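Local coordinates for protein mediator of RNA polymerase II transcription subunit 18 (Schizosaccharomyces pombe, PDB 3C0T) that serves as a subunit of the Mediator coactivator complex, which conveys signals from gene-specific regulators to the RNA polymerase II transcription machinery, at residues A[5-14]-A[199-207]; A[18-29]-A[129-140]. All blocks are in the same frame, centred on the assembly; numbering follows the deposited sequence.

Interaction 1: A[5-14]-A[199-207]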
loop_
_atom_site.group_PDB
_atom_site.type_symbol
_atom_site.label_atom_id
_atom_site.label_comp_id
_atom_site.label_asym_id
_atom_site.label_seq_id
_atom_site.Cartn_x
_atom_site.Cartn_y
_atom_site.Cartn_z
ATOM N N TYR A 5 8.985 -7.536 -2.834
ATOM C CA TYR A 5 9.065 -6.095 -2.657
ATOM C C TYR A 5 10.258 -5.581 -1.873
ATOM O O TYR A 5 11.016 -6.341 -1.285
ATOM C CB TYR A 5 7.799 -5.635 -1.939
ATOM C CG TYR A 5 7.745 -6.170 -0.525
ATOM C CD1 TYR A 5 8.299 -5.446 0.535
ATOM C CD2 TYR A 5 7.214 -7.435 -0.256
ATOM C CE1 TYR A 5 8.333 -5.969 1.825
ATOM C CE2 TYR A 5 7.241 -7.974 1.037
ATOM C CZ TYR A 5 7.806 -7.235 2.070
ATOM O OH TYR A 5 7.873 -7.761 3.340
ATOM N N LEU A 6 10.378 -4.258 -1.857
ATOM C CA LEU A 6 11.421 -3.551 -1.124
ATOM C C LEU A 6 10.744 -2.303 -0.595
ATOM O O LEU A 6 9.866 -1.742 -1.257
ATOM C CB LEU A 6 12.581 -3.164 -2.043
ATOM C CG LEU A 6 13.458 -4.325 -2.514
ATOM C CD1 LEU A 6 14.512 -3.812 -3.484
ATOM C CD2 LEU A 6 14.114 -4.990 -1.303
ATOM N N LEU A 7 11.132 -1.880 0.599
ATOM C CA LEU A 7 10.542 -0.700 1.203
ATOM C C LEU A 7 11.599 0.323 1.602
ATOM O O LEU A 7 12.731 -0.027 1.939
ATOM C CB LEU A 7 9.716 -1.093 2.430
ATOM C CG LEU A 7 8.297 -1.624 2.206
ATOM C CD1 LEU A 7 7.738 -2.112 3.522
ATOM C CD2 LEU A 7 7.407 -0.528 1.645
ATOM N N GLY A 8 11.210 1.592 1.544
ATOM C CA GLY A 8 12.101 2.679 1.897
ATOM C C GLY A 8 11.283 3.858 2.392
ATOM O O GLY A 8 10.066 3.916 2.180
ATOM N N VAL A 9 11.938 4.806 3.046
ATOM C CA VAL A 9 11.238 5.970 3.564
ATOM C C VAL A 9 11.900 7.237 3.013
ATOM O O VAL A 9 13.124 7.316 2.913
ATOM C CB VAL A 9 11.257 5.955 5.123
ATOM C CG1 VAL A 9 12.564 6.532 5.646
ATOM C CG2 VAL A 9 10.069 6.699 5.668
ATOM N N VAL A 10 11.085 8.214 2.631
ATOM C CA VAL A 10 11.581 9.474 2.082
ATOM C C VAL A 10 11.078 10.634 2.928
ATOM O O VAL A 10 9.879 10.889 2.979
ATOM C CB VAL A 10 11.079 9.694 0.636
ATOM C CG1 VAL A 10 11.463 11.086 0.147
ATOM C CG2 VAL A 10 11.659 8.632 -0.283
ATOM N N PRO A 11 11.988 11.351 3.606
ATOM C CA PRO A 11 11.614 12.494 4.450
ATOM C C PRO A 11 10.888 13.550 3.624
ATOM O O PRO A 11 11.205 13.762 2.458
ATOM C CB PRO A 11 12.962 13.004 4.960
ATOM C CG PRO A 11 13.805 11.763 4.982
ATOM C CD PRO A 11 13.437 11.101 3.680
ATOM N N SER A 12 9.918 14.216 4.233
ATOM C CA SER A 12 9.154 15.241 3.539
ATOM C C SER A 12 10.027 16.315 2.875
ATOM O O SER A 12 9.703 16.812 1.791
ATOM C CB SER A 12 8.178 15.896 4.518
ATOM O OG SER A 12 7.262 16.708 3.815
ATOM N N ARG A 13 11.132 16.680 3.519
ATOM C CA ARG A 13 12.020 17.698 2.957
ATOM C C ARG A 13 12.703 17.263 1.661
ATOM O O ARG A 13 13.083 18.103 0.846
ATOM C CB ARG A 13 13.083 18.121 3.980
ATOM C CG ARG A 13 13.661 16.979 4.814
ATOM C CD ARG A 13 14.881 17.443 5.598
ATOM N NE ARG A 13 16.052 17.530 4.730
ATOM C CZ ARG A 13 16.885 16.517 4.502
ATOM N NH1 ARG A 13 16.679 15.342 5.093
ATOM N NH2 ARG A 13 17.907 16.668 3.664
ATOM N N ARG A 14 12.856 15.960 1.459
ATOM C CA ARG A 14 13.509 15.472 0.249
ATOM C C ARG A 14 12.542 15.045 -0.851
ATOM O O ARG A 14 12.965 14.673 -1.949
ATOM C CB ARG A 14 14.436 14.308 0.589
ATOM C CG ARG A 14 15.647 14.713 1.412
ATOM C CD ARG A 14 16.567 13.529 1.598
ATOM N NE ARG A 14 16.914 12.953 0.305
ATOM C CZ ARG A 14 16.896 11.650 0.040
ATOM N NH1 ARG A 14 16.548 10.780 0.982
ATOM N NH2 ARG A 14 17.209 11.224 -1.176
ATOM N N PHE A 199 19.556 7.745 -4.191
ATOM C CA PHE A 199 18.717 8.663 -3.431
ATOM C C PHE A 199 17.710 8.059 -2.466
ATOM O O PHE A 199 16.849 8.765 -1.960
ATOM C CB PHE A 199 18.002 9.628 -4.379
ATOM C CG PHE A 199 17.300 8.955 -5.519
ATOM C CD1 PHE A 199 16.067 8.342 -5.330
ATOM C CD2 PHE A 199 17.879 8.939 -6.788
ATOM C CE1 PHE A 199 15.416 7.722 -6.391
ATOM C CE2 PHE A 199 17.243 8.323 -7.854
ATOM C CZ PHE A 199 16.007 7.713 -7.660
ATOM N N CYS A 200 17.808 6.761 -2.205
ATOM C CA CYS A 200 16.896 6.122 -1.263
ATOM C C CYS A 200 17.315 4.701 -0.958
ATOM O O CYS A 200 17.574 3.920 -1.868
ATOM C CB CYS A 200 15.458 6.103 -1.792
ATOM S SG CYS A 200 14.293 5.382 -0.578
ATOM N N ASP A 201 17.369 4.362 0.324
ATOM C CA ASP A 201 17.759 3.024 0.720
ATOM C C ASP A 201 16.544 2.108 0.759
ATOM O O ASP A 201 15.587 2.349 1.498
ATOM C CB ASP A 201 18.449 3.043 2.085
ATOM C CG ASP A 201 18.900 1.658 2.530
ATOM O OD1 ASP A 201 19.622 0.976 1.763
ATOM O OD2 ASP A 201 18.532 1.248 3.652
ATOM N N LEU A 202 16.594 1.056 -0.049
ATOM C CA LEU A 202 15.506 0.097 -0.119
ATOM C C LEU A 202 15.905 -1.234 0.507
ATOM O O LEU A 202 16.974 -1.781 0.213
ATOM C CB LEU A 202 15.093 -0.121 -1.574
ATOM C CG LEU A 202 14.511 1.083 -2.320
ATOM C CD1 LEU A 202 14.291 0.710 -3.783
ATOM C CD2 LEU A 202 13.199 1.519 -1.670
ATOM N N LYS A 203 15.046 -1.748 1.379
ATOM C CA LYS A 203 15.309 -3.022 2.021
ATOM C C LYS A 203 14.052 -3.785 2.390
ATOM O O LYS A 203 12.940 -3.260 2.332
ATOM C CB LYS A 203 16.186 -2.836 3.267
ATOM C CG LYS A 203 16.161 -1.454 3.896
ATOM C CD LYS A 203 14.874 -1.164 4.643
ATOM C CE LYS A 203 14.920 0.244 5.238
ATOM N NZ LYS A 203 13.674 0.636 5.959
ATOM N N ASN A 204 14.253 -5.046 2.752
ATOM C CA ASN A 204 13.171 -5.922 3.152
ATOM C C ASN A 204 12.692 -5.461 4.523
ATOM O O ASN A 204 13.476 -5.354 5.456
ATOM C CB ASN A 204 13.684 -7.365 3.224
ATOM C CG ASN A 204 12.593 -8.366 3.592
ATOM O OD1 ASN A 204 11.486 -7.991 3.995
ATOM N ND2 ASN A 204 12.911 -9.653 3.465
ATOM N N VAL A 205 11.405 -5.161 4.630
ATOM C CA VAL A 205 10.813 -4.736 5.891
ATOM C C VAL A 205 9.625 -5.662 6.096
ATOM O O VAL A 205 8.896 -5.960 5.146
ATOM C CB VAL A 205 10.335 -3.267 5.827
ATOM C CG1 VAL A 205 9.666 -2.875 7.128
ATOM C CG2 VAL A 205 11.517 -2.354 5.566
ATOM N N ARG A 206 9.430 -6.131 7.325
ATOM C CA ARG A 206 8.337 -7.053 7.588
ATOM C C ARG A 206 6.955 -6.450 7.348
ATOM O O ARG A 206 6.684 -5.314 7.729
ATOM C CB ARG A 206 8.421 -7.596 9.016
ATOM C CG ARG A 206 7.558 -8.833 9.215
ATOM C CD ARG A 206 7.989 -9.653 10.421
ATOM N NE ARG A 206 7.828 -11.090 10.181
ATOM C CZ ARG A 206 8.602 -11.808 9.368
ATOM N NH1 ARG A 206 8.376 -13.108 9.211
ATOM N NH2 ARG A 206 9.613 -11.234 8.723
ATOM N N LEU A 207 6.090 -7.233 6.709
ATOM C CA LEU A 207 4.723 -6.811 6.403
ATOM C C LEU A 207 3.697 -7.863 6.836
ATOM O O LEU A 207 4.107 -9.011 7.130
ATOM C CB LEU A 207 4.583 -6.543 4.899
ATOM C CG LEU A 207 5.199 -5.248 4.360
ATOM C CD1 LEU A 207 5.071 -5.206 2.847
ATOM C CD2 LEU A 207 4.493 -4.053 4.984
ATOM O OXT LEU A 207 2.491 -7.533 6.868
#
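Leu7 lies at the apolar centre, where its CD1 meets Val205 CB at 3.7 Å, the two side chains crossing at about a right angle. The same Leu7 CD1 points tip to tip at Leu207 CD2, 4.1 Å away. The other methyl of Leu207, CD1, sits over one face of the Tyr5 ring, 3.7 Å from its centroid and displaced toward the rim, a CH-pi contact. Tyr5 CG stands between its backbone N and carbonyl carbon (chi1 67°), a rotation that brings the ring alongside the C-terminal residues. On the other flank of the strand Leu6 CB packs on Leu202 CB at 4.0 Å, while Leu202 CD2 lies against the backbone at Gly8, where no side chain intervenes.

Further out, the backbones are joined at one antiparallel hydrogen-bonded pair: Leu7 N gives to Lys203 O at 2.9 Å, and Lys203 N returns a bond to Leu7 O, also 2.9 Å. Lys203 bends at chi2, and the methylenes of its chain fold past Leu7 O. At one end Tyr5 OH donates to Val205 O over 2.7 Å, the acceptor lying at the ring's edge. At the far end Arg14 NH2 reaches Phe199 O at 2.6 Å, nearly straight (165°) and in the guanidinium plane, although the donor stands tilted from the carbonyl plane of Phe199.

Strand 2-10 also pairs with strands 95-104 and 165-173, and outside the two segments the C-terminal carboxylate of Leu207 forms a salt bridge to a basic side chain of another protein's chain. The arrangement is that of an irregular C-terminal tail, following helix 179-196, laid antiparallel alongside a strand of the curled antiparallel sheet of the Med18 fold and tied to it by a single beta bridge.

Interaction 2: A[18-29]-A[129-140]; sequences VVNSLSKTLDGP and LEYFFFDTTVRI
The Tyr131 ring fills the hollow between helix 18-25 and Pro29 and is sandwiched from both faces. Pro29 CB presses over the centre of one face, 3.4 Å from the centroid; Leu22 CB covers the opposite face at 3.9 Å, nearer the rim; both are CH-pi contacts. The peptide bond before Pro29 is cis, and the pyrrolidine lies across the ring with CB, CG and CD all against it. Tyr131 CG lies beside its backbone N (chi1 -68°), which sends the ring toward the helix, where its hydroxyl meets Ser23 OG at 2.8 Å in a hydrogen bond lying near the ring plane.

Leu26, the first residue to leave the helix, is the second bump. Its CD1 meets Val138 CG1 tip to tip at 3.3 Å, a tight fit, and its CD2 nestles 3.5 Å from Phe133 CB. The Phe133 ring in turn has Thr25 O over the centre of one face and the Asp27 carboxylate at its edge, their planes steeply inclined. At the other end of the helix Val19 CG1 packs crosswise on Leu129 CD1, 3.9 Å apart, and Ile140 CD1 reaches Val18, Val19 and Leu22.

Beyond the helix the chain enters the sheet: Asp27 N bonds Phe132 O at 3.0 Å and Phe132 N bonds Asp27 O at 2.9 Å, making an antiparallel hydrogen-bonded pair. Strands 129-133 and 136-140 form a hairpin closed by a type I' turn, and the helix lies over it at 32° to the first of them.

The chemistry is mainly apolar, with no salt bridge across the two segments. Shape fit therefore probably supplies most of the adhesion, while two backbone bonds set the strand register, one hydroxyl pair ties the end of the Tyr131 ring to the helix, and the carboxylate near Phe133 may find the weakly positive C-H rim congenial.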
loop_
_atom_site.group_PDB
_atom_site.type_symbol
_atom_site.label_atom_id
_atom_site.label_comp_id
_atom_site.label_asym_id
_atom_site.label_seq_id
_atom_site.Cartn_x
_atom_site.Cartn_y
_atom_site.Cartn_z
ATOM N N VAL A 18 13.526 13.742 -4.669
ATOM C CA VAL A 18 13.391 12.316 -4.940
ATOM C C VAL A 18 12.431 12.062 -6.084
ATOM O O VAL A 18 12.691 11.227 -6.948
ATOM C CB VAL A 18 12.937 11.553 -3.694
ATOM C CG1 VAL A 18 12.567 10.120 -4.060
ATOM C CG2 VAL A 18 14.070 11.558 -2.667
ATOM N N VAL A 19 11.327 12.794 -6.106
ATOM C CA VAL A 19 10.358 12.629 -7.171
ATOM C C VAL A 19 10.999 12.996 -8.501
ATOM O O VAL A 19 10.835 12.276 -9.486
ATOM C CB VAL A 19 9.099 13.492 -6.923
ATOM C CG1 VAL A 19 8.200 13.493 -8.154
ATOM C CG2 VAL A 19 8.333 12.919 -5.737
ATOM N N ASN A 20 11.734 14.105 -8.546
ATOM C CA ASN A 20 12.387 14.483 -9.800
ATOM C C ASN A 20 13.391 13.399 -10.217
ATOM O O ASN A 20 13.517 13.094 -11.404
ATOM C CB ASN A 20 13.096 15.833 -9.669
ATOM C CG ASN A 20 12.121 17.008 -9.639
ATOM O OD1 ASN A 20 11.098 17.007 -10.340
ATOM N ND2 ASN A 20 12.447 18.025 -8.842
ATOM N N SER A 21 14.100 12.819 -9.246
ATOM C CA SER A 21 15.059 11.756 -9.555
ATOM C C SER A 21 14.310 10.553 -10.130
ATOM O O SER A 21 14.775 9.919 -11.079
ATOM C CB SER A 21 15.819 11.316 -8.302
ATOM O OG SER A 21 16.716 12.314 -7.860
ATOM N N LEU A 22 13.148 10.247 -9.551
ATOM C CA LEU A 22 12.343 9.130 -10.012
ATOM C C LEU A 22 11.825 9.392 -11.421
ATOM O O LEU A 22 11.704 8.461 -12.231
ATOM C CB LEU A 22 11.170 8.883 -9.060
ATOM C CG LEU A 22 11.471 8.360 -7.648
ATOM C CD1 LEU A 22 10.193 8.409 -6.804
ATOM C CD2 LEU A 22 12.007 6.933 -7.716
ATOM N N SER A 23 11.519 10.654 -11.721
ATOM C CA SER A 23 11.011 11.017 -13.046
ATOM C C SER A 23 12.126 11.014 -14.073
ATOM O O SER A 23 11.888 10.837 -15.266
ATOM C CB SER A 23 10.355 12.404 -13.028
ATOM O OG SER A 23 9.072 12.357 -12.433
ATOM N N LYS A 24 13.346 11.223 -13.601
ATOM C CA LYS A 24 14.499 11.246 -14.478
ATOM C C LYS A 24 14.971 9.832 -14.817
ATOM O O LYS A 24 15.486 9.599 -15.909
ATOM C CB LYS A 24 15.635 12.032 -13.818
ATOM C CG LYS A 24 16.987 11.902 -14.507
ATOM C CD LYS A 24 18.045 12.722 -13.778
ATOM C CE LYS A 24 19.466 12.309 -14.165
ATOM N NZ LYS A 24 19.815 10.939 -13.663
ATOM N N THR A 25 14.779 8.886 -13.897
ATOM C CA THR A 25 15.234 7.521 -14.131
ATOM C C THR A 25 14.174 6.464 -14.437
ATOM O O THR A 25 14.506 5.416 -14.991
ATOM C CB THR A 25 16.074 7.006 -12.941
ATOM O OG1 THR A 25 15.228 6.795 -11.807
ATOM C CG2 THR A 25 17.143 8.018 -12.570
ATOM N N LEU A 26 12.912 6.725 -14.103
ATOM C CA LEU A 26 11.860 5.737 -14.337
ATOM C C LEU A 26 10.763 6.208 -15.274
ATOM O O LEU A 26 10.731 7.369 -15.679
ATOM C CB LEU A 26 11.212 5.343 -13.007
ATOM C CG LEU A 26 12.145 4.901 -11.882
ATOM C CD1 LEU A 26 11.334 4.590 -10.637
ATOM C CD2 LEU A 26 12.927 3.673 -12.325
ATOM N N ASP A 27 9.868 5.290 -15.621
ATOM C CA ASP A 27 8.734 5.632 -16.462
ATOM C C ASP A 27 7.577 6.013 -15.532
ATOM O O ASP A 27 7.484 5.526 -14.397
ATOM C CB ASP A 27 8.325 4.451 -17.349
ATOM C CG ASP A 27 9.372 4.125 -18.418
ATOM O OD1 ASP A 27 10.071 5.055 -18.888
ATOM O OD2 ASP A 27 9.486 2.939 -18.797
ATOM N N GLY A 28 6.698 6.882 -16.016
ATOM C CA GLY A 28 5.579 7.326 -15.213
ATOM C C GLY A 28 5.738 8.813 -14.971
ATOM O O GLY A 28 6.458 9.473 -15.716
ATOM N N PRO A 29 5.121 9.370 -13.920
ATOM C CA PRO A 29 4.283 8.663 -12.948
ATOM C C PRO A 29 2.799 8.803 -13.229
ATOM O O PRO A 29 2.389 9.518 -14.141
ATOM C CB PRO A 29 4.654 9.348 -11.646
ATOM C CG PRO A 29 4.717 10.794 -12.085
ATOM C CD PRO A 29 5.403 10.744 -13.459
ATOM N N LEU A 129 2.348 8.715 -5.912
ATOM C CA LEU A 129 2.693 8.597 -7.318
ATOM C C LEU A 129 3.184 7.188 -7.601
ATOM O O LEU A 129 3.758 6.526 -6.733
ATOM C CB LEU A 129 3.797 9.602 -7.682
ATOM C CG LEU A 129 3.385 11.075 -7.720
ATOM C CD1 LEU A 129 4.620 11.976 -7.842
ATOM C CD2 LEU A 129 2.437 11.288 -8.889
ATOM N N GLU A 130 2.961 6.730 -8.821
ATOM C CA GLU A 130 3.392 5.399 -9.187
ATOM C C GLU A 130 4.213 5.444 -10.467
ATOM O O GLU A 130 3.823 6.081 -11.448
ATOM C CB GLU A 130 2.184 4.488 -9.366
ATOM C CG GLU A 130 2.468 3.054 -9.005
ATOM C CD GLU A 130 1.211 2.202 -8.934
ATOM O OE1 GLU A 130 0.561 2.024 -9.988
ATOM O OE2 GLU A 130 0.881 1.710 -7.824
ATOM N N TYR A 131 5.366 4.785 -10.429
ATOM C CA TYR A 131 6.260 4.708 -11.571
ATOM C C TYR A 131 6.421 3.239 -11.963
ATOM O O TYR A 131 5.933 2.355 -11.261
ATOM C CB TYR A 131 7.628 5.287 -11.222
ATOM C CG TYR A 131 7.652 6.778 -10.988
ATOM C CD1 TYR A 131 7.302 7.320 -9.747
ATOM C CD2 TYR A 131 8.068 7.649 -11.996
ATOM C CE1 TYR A 131 7.374 8.699 -9.519
ATOM C CE2 TYR A 131 8.141 9.025 -11.777
ATOM C CZ TYR A 131 7.798 9.539 -10.539
ATOM O OH TYR A 131 7.917 10.890 -10.320
ATOM N N PHE A 132 7.099 2.985 -13.084
ATOM C CA PHE A 132 7.315 1.619 -13.565
ATOM C C PHE A 132 8.675 1.513 -14.242
ATOM O O PHE A 132 9.142 2.467 -14.867
ATOM C CB PHE A 132 6.239 1.210 -14.586
ATOM C CG PHE A 132 4.873 1.765 -14.291
ATOM C CD1 PHE A 132 4.558 3.089 -14.616
ATOM C CD2 PHE A 132 3.914 0.989 -13.629
ATOM C CE1 PHE A 132 3.299 3.640 -14.275
ATOM C CE2 PHE A 132 2.653 1.527 -13.284
ATOM C CZ PHE A 132 2.348 2.854 -13.606
ATOM N N PHE A 133 9.304 0.349 -14.115
ATOM C CA PHE A 133 10.595 0.091 -14.744
ATOM C C PHE A 133 11.011 -1.359 -14.465
ATOM O O PHE A 133 10.691 -1.914 -13.404
ATOM C CB PHE A 133 11.653 1.067 -14.219
ATOM C CG PHE A 133 12.625 1.527 -15.271
ATOM C CD1 PHE A 133 12.175 2.197 -16.408
ATOM C CD2 PHE A 133 13.992 1.290 -15.131
ATOM C CE1 PHE A 133 13.075 2.628 -17.400
ATOM C CE2 PHE A 133 14.903 1.717 -16.115
ATOM C CZ PHE A 133 14.435 2.387 -17.251
ATOM N N PHE A 134 11.700 -1.974 -15.428
ATOM C CA PHE A 134 12.152 -3.360 -15.298
ATOM C C PHE A 134 11.034 -4.265 -14.826
ATOM O O PHE A 134 11.255 -5.154 -13.996
ATOM C CB PHE A 134 13.322 -3.459 -14.313
ATOM C CG PHE A 134 14.607 -2.893 -14.843
ATOM C CD1 PHE A 134 15.290 -1.904 -14.142
ATOM C CD2 PHE A 134 15.133 -3.349 -16.054
ATOM C CE1 PHE A 134 16.486 -1.373 -14.637
ATOM C CE2 PHE A 134 16.321 -2.830 -16.560
ATOM C CZ PHE A 134 17.002 -1.840 -15.855
ATOM N N ASP A 135 9.831 -4.032 -15.342
ATOM C CA ASP A 135 8.680 -4.838 -14.959
ATOM C C ASP A 135 8.321 -4.810 -13.479
ATOM O O ASP A 135 7.746 -5.764 -12.951
ATOM C CB ASP A 135 8.900 -6.284 -15.372
ATOM C CG ASP A 135 8.142 -6.637 -16.605
ATOM O OD1 ASP A 135 8.508 -6.131 -17.694
ATOM O OD2 ASP A 135 7.167 -7.414 -16.473
ATOM N N THR A 136 8.679 -3.733 -12.797
ATOM C CA THR A 136 8.341 -3.611 -11.387
ATOM C C THR A 136 7.630 -2.276 -11.224
ATOM O O THR A 136 7.711 -1.408 -12.097
ATOM C CB THR A 136 9.591 -3.613 -10.478
ATOM O OG1 THR A 136 10.274 -2.361 -10.616
ATOM C CG2 THR A 136 10.529 -4.743 -10.853
ATOM N N THR A 137 6.930 -2.116 -10.110
ATOM C CA THR A 137 6.212 -0.889 -9.829
ATOM C C THR A 137 6.846 -0.228 -8.618
ATOM O O THR A 137 7.193 -0.897 -7.638
ATOM C CB THR A 137 4.729 -1.168 -9.510
ATOM O OG1 THR A 137 4.091 -1.734 -10.659
ATOM C CG2 THR A 137 4.007 0.123 -9.123
ATOM N N VAL A 138 7.027 1.081 -8.689
ATOM C CA VAL A 138 7.586 1.793 -7.559
ATOM C C VAL A 138 6.608 2.896 -7.209
ATOM O O VAL A 138 6.340 3.805 -8.000
ATOM C CB VAL A 138 8.993 2.335 -7.866
ATOM C CG1 VAL A 138 9.154 2.512 -9.342
ATOM C CG2 VAL A 138 9.240 3.625 -7.119
ATOM N N ARG A 139 6.053 2.778 -6.011
ATOM C CA ARG A 139 5.067 3.715 -5.511
ATOM C C ARG A 139 5.635 4.529 -4.346
ATOM O O ARG A 139 6.278 3.980 -3.449
ATOM C CB ARG A 139 3.827 2.918 -5.071
ATOM C CG ARG A 139 2.784 3.710 -4.318
ATOM C CD ARG A 139 1.655 2.817 -3.795
ATOM N NE ARG A 139 0.805 2.292 -4.861
ATOM C CZ ARG A 139 -0.479 1.984 -4.695
ATOM N NH1 ARG A 139 -1.052 2.144 -3.508
ATOM N NH2 ARG A 139 -1.202 1.548 -5.721
ATOM N N ILE A 140 5.438 5.845 -4.387
ATOM C CA ILE A 140 5.884 6.715 -3.305
ATOM C C ILE A 140 4.576 7.320 -2.803
ATOM O O ILE A 140 3.857 7.987 -3.549
ATOM C CB ILE A 140 6.891 7.795 -3.798
ATOM C CG1 ILE A 140 7.376 8.631 -2.611
ATOM C CG2 ILE A 140 6.277 8.657 -4.881
ATOM C CD1 ILE A 140 8.592 9.492 -2.934
#

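How the interactions relate
The two contacts have centres about 14 Å apart and meet at Phe199 and Val10 of interaction 1. Phe199 CE2 lies 3.3 Å from Ser21 CB and Phe199 CE1 lies 3.7 Å from Leu22 CD2, so the start of the C-terminal tail rests on helix 15-25. Val10 CG1, on the strand that leads into this helix, packs 3.9 Å from Val18 CG2. Both interactions reach the same curled sheet, and along the chain interaction 2 is nested within the loop closed by interaction 1. Leu22 thus has a double role, touching the hairpin of interaction 2 and the tail of interaction 1.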